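Local coordinates for protein pyridoxamine 5-phosphate-dependent dehydrase (Escherichia coli, PDB 3B8X) that removes the C3' hydroxyl from GDP-4-keto-6-deoxy-D-mannose by a combined transamination and deoxygenation, a step in L-colitose biosynthesis for the O-antigen, at residues A44-S49 with K266-F271. The protein carries 1 engineered substitution. Residues are numbered along the deposited sequence; the frame is centred on the assembly and turned at random.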
ATOM      1  N   ALA B  44      15.551   8.440 -11.793  1.00 15.69           N
ATOM      2  CA  ALA B  44      16.922   8.276 -11.280  1.00 11.86           C
ATOM      3  C   ALA B  44      17.816   9.329 -11.929  1.00  9.87           C
ATOM      4  O   ALA B  44      18.576  10.027 -11.264  1.00 29.84           O
ATOM      5  CB  ALA B  44      17.452   6.890 -11.606  1.00  9.88           C
ATOM      6  N   LYS B  45      17.672   9.470 -13.242  1.00 23.02           N
ATOM      7  CA  LYS B  45      18.457  10.453 -13.973  1.00 21.35           C
ATOM      8  C   LYS B  45      18.222  11.877 -13.482  1.00 15.22           C
ATOM      9  O   LYS B  45      19.174  12.664 -13.303  1.00 19.16           O
ATOM     10  CB  LYS B  45      18.128  10.379 -15.463  1.00 15.33           C
ATOM     11  CG  LYS B  45      18.808  11.381 -16.371  1.00 30.99           C
ATOM     12  CD  LYS B  45      19.034  10.749 -17.746  1.00 99.89           C
ATOM     13  CE  LYS B  45      18.613  11.650 -18.898  1.00 99.89           C
ATOM     14  NZ  LYS B  45      18.854  10.972 -20.208  1.00 99.89           N
ATOM     15  N   THR B  46      16.946  12.213 -13.299  1.00 10.94           N
ATOM     16  CA  THR B  46      16.566  13.559 -12.904  1.00  8.20           C
ATOM     17  C   THR B  46      17.262  13.986 -11.631  1.00 17.44           C
ATOM     18  O   THR B  46      17.781  15.092 -11.568  1.00 17.35           O
ATOM     19  CB  THR B  46      15.058  13.692 -12.733  1.00 11.60           C
ATOM     20  OG1 THR B  46      14.416  13.427 -13.980  1.00 19.82           O
ATOM     21  CG2 THR B  46      14.759  15.076 -12.340  1.00  5.69           C
ATOM     22  N   PHE B  47      17.281  13.094 -10.638  1.00 15.11           N
ATOM     23  CA  PHE B  47      17.855  13.377  -9.320  1.00  9.02           C
ATOM     24  C   PHE B  47      19.279  12.982  -9.080  1.00 21.26           C
ATOM     25  O   PHE B  47      19.892  13.439  -8.118  1.00 14.44           O
ATOM     26  CB  PHE B  47      16.923  12.859  -8.235  1.00  7.12           C
ATOM     27  CG  PHE B  47      15.536  13.429  -8.365  1.00 12.15           C
ATOM     28  CD1 PHE B  47      14.514  12.659  -8.884  1.00  9.58           C
ATOM     29  CD2 PHE B  47      15.326  14.805  -8.194  1.00  9.22           C
ATOM     30  CE1 PHE B  47      13.252  13.238  -9.112  1.00 15.55           C
ATOM     31  CE2 PHE B  47      14.073  15.368  -8.366  1.00 18.49           C
ATOM     32  CZ  PHE B  47      13.029  14.586  -8.826  1.00 12.57           C
ATOM     33  N   GLY B  48      19.813  12.156  -9.966  1.00 15.35           N
ATOM     34  CA  GLY B  48      21.185  11.736  -9.831  1.00 11.00           C
ATOM     35  C   GLY B  48      21.331  10.534  -8.937  1.00 17.03           C
ATOM     36  O   GLY B  48      22.333  10.409  -8.255  1.00 18.83           O
ATOM     37  N   SER B  49      20.393   9.600  -8.968  1.00 14.03           N
ATOM     38  CA  SER B  49      20.593   8.360  -8.190  1.00 25.96           C
ATOM     39  C   SER B  49      20.857   7.208  -9.178  1.00 18.28           C
ATOM     40  O   SER B  49      20.507   7.289 -10.353  1.00  8.95           O
ATOM     41  CB  SER B  49      19.367   8.042  -7.318  1.00 21.92           C
ATOM     42  OG  SER B  49      18.232   7.956  -8.153  1.00 23.70           O
ATOM     43  N   LYS B 266       9.304  16.182 -17.116  1.00 16.62           N
ATOM     44  CA  LYS B 266       9.806  17.168 -18.043  1.00 13.77           C
ATOM     45  C   LYS B 266       9.465  18.575 -17.612  1.00 29.82           C
ATOM     46  O   LYS B 266      10.216  19.517 -17.890  1.00 13.41           O
ATOM     47  CB  LYS B 266       9.283  16.913 -19.433  1.00  9.66           C
ATOM     48  CG  LYS B 266       9.442  15.474 -19.838  1.00  9.62           C
ATOM     49  CD  LYS B 266       8.669  15.236 -21.102  1.00 13.28           C
ATOM     50  CE  LYS B 266       9.275  14.128 -21.914  1.00 19.23           C
ATOM     51  NZ  LYS B 266       8.481  13.824 -23.124  1.00 16.18           N
ATOM     52  N   LYS B 267       8.345  18.737 -16.918  1.00  9.21           N
ATOM     53  CA  LYS B 267       7.945  20.083 -16.533  1.00  8.81           C
ATOM     54  C   LYS B 267       8.586  20.535 -15.225  1.00 12.71           C
ATOM     55  O   LYS B 267       8.617  21.727 -14.916  1.00 16.63           O
ATOM     56  CB  LYS B 267       6.421  20.143 -16.369  1.00 17.92           C
ATOM     57  CG  LYS B 267       5.624  20.258 -17.693  1.00 23.56           C
ATOM     58  CD  LYS B 267       4.201  19.755 -17.520  1.00 13.36           C
ATOM     59  CE  LYS B 267       3.342  19.843 -18.788  1.00 13.05           C
ATOM     60  NZ  LYS B 267       2.764  18.549 -18.994  1.00 14.56           N
ATOM     61  N   LEU B 268       9.045  19.572 -14.435  1.00 10.75           N
ATOM     62  CA  LEU B 268       9.588  19.887 -13.113  1.00 17.22           C
ATOM     63  C   LEU B 268      10.493  21.118 -12.960  1.00 11.97           C
ATOM     64  O   LEU B 268      10.350  21.924 -12.034  1.00 10.72           O
ATOM     65  CB  LEU B 268      10.226  18.642 -12.501  1.00 11.06           C
ATOM     66  CG  LEU B 268      10.819  18.815 -11.116  1.00 22.81           C
ATOM     67  CD1 LEU B 268       9.690  18.927 -10.143  1.00 14.48           C
ATOM     68  CD2 LEU B 268      11.668  17.598 -10.844  1.00 15.74           C
ATOM     69  N   PRO B 269      11.473  21.232 -13.850  1.00 17.68           N
ATOM     70  CA  PRO B 269      12.437  22.324 -13.735  1.00 23.91           C
ATOM     71  C   PRO B 269      11.713  23.666 -13.762  1.00 28.57           C
ATOM     72  O   PRO B 269      12.010  24.590 -13.002  1.00 18.79           O
ATOM     73  CB  PRO B 269      13.350  22.131 -14.970  1.00 15.37           C
ATOM     74  CG  PRO B 269      13.251  20.617 -15.270  1.00 16.86           C
ATOM     75  CD  PRO B 269      11.757  20.355 -15.009  1.00  9.75           C
ATOM     76  N   ARG B 270      10.756  23.774 -14.660  1.00  9.96           N
ATOM     77  CA  ARG B 270       9.987  24.993 -14.761  1.00 12.52           C
ATOM     78  C   ARG B 270       9.108  25.121 -13.521  1.00 17.86           C
ATOM     79  O   ARG B 270       8.892  26.191 -12.964  1.00  8.43           O
ATOM     80  CB  ARG B 270       9.130  24.913 -16.009  1.00 10.10           C
ATOM     81  CG  ARG B 270       8.664  26.278 -16.479  1.00 21.09           C
ATOM     82  CD  ARG B 270       7.798  26.233 -17.734  1.00 50.66           C
ATOM     83  NE  ARG B 270       7.003  25.011 -17.915  1.00 35.48           N
ATOM     84  CZ  ARG B 270       5.737  24.880 -17.525  1.00 55.62           C
ATOM     85  NH1 ARG B 270       5.149  25.892 -16.884  1.00 28.69           N
ATOM     86  NH2 ARG B 270       5.065  23.744 -17.759  1.00 25.56           N
ATOM     87  N   PHE B 271       8.557  24.015 -13.068  1.00  7.89           N
ATOM     88  CA  PHE B 271       7.722  24.122 -11.904  1.00  3.53           C
ATOM     89  C   PHE B 271       8.620  24.653 -10.778  1.00  9.41           C
ATOM     90  O   PHE B 271       8.192  25.502  -9.997  1.00 13.98           O
ATOM     91  CB  PHE B 271       7.229  22.719 -11.486  1.00  7.00           C
ATOM     92  CG  PHE B 271       6.109  22.163 -12.348  1.00 10.71           C
ATOM     93  CD1 PHE B 271       5.492  22.931 -13.310  1.00 15.67           C
ATOM     94  CD2 PHE B 271       5.649  20.866 -12.139  1.00 18.60           C
ATOM     95  CE1 PHE B 271       4.444  22.397 -14.075  1.00 17.33           C
ATOM     96  CE2 PHE B 271       4.585  20.351 -12.866  1.00 12.80           C
ATOM     97  CZ  PHE B 271       3.980  21.117 -13.847  1.00 21.57           C
TER
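Ala44 O accepts two backbone N-H groups as it closes the helix whose last turn carries Thr46 and Phe47, the residues that meet Leu268. Gly48 N lies 2.8 Å from Ala44 O, and Ser49 N 3.0 Å from Ala44 O. The Ser49 bond is of the six-to-one kind, as in a Schellman motif, although Gly48 N bonds to Ala44 O and not to the next carbonyl. Gly48 has the positive phi, 86°, that goes with such a helix end. The contact joins helix 34-47 to the long helix 255-286 in the aspartate aminotransferase fold of the DegT/DnrJ/EryC1 family. It is small, apolar and buried, made by methyls and a ring with no hydrogen bond across, and lies away from the substrate and metal sites. The backbones stay well apart, with Thr46 CA 9.2 Å from Lys266 CA, and Leu268 bridges the gap. Its CG is anti to the backbone N (chi1 -179°), and this torsion places CD2 against Phe47. Leu268 CD2 does the touching, 3.9 Å from Phe47 CZ and 4.1 Å from Phe47 CE2, approaching the far end of the ring obliquely. The two side chains cross at about a right angle. The rings of Phe43 and Phe184 and the side chain of Met166 also meet Phe47, and Ile192 touches Leu268. The long helix is kinked just after Leu268. Pro269 has no N-H to give, and the N of Arg270 also lacks a bond to the preceding turn. Thr46 OG1 bonds back to Gln42 O. Thr46 CG2 lies over the centre of the Phe47 ring, 3.8 Å above its plane, and 4.3 Å from Leu268 CD2.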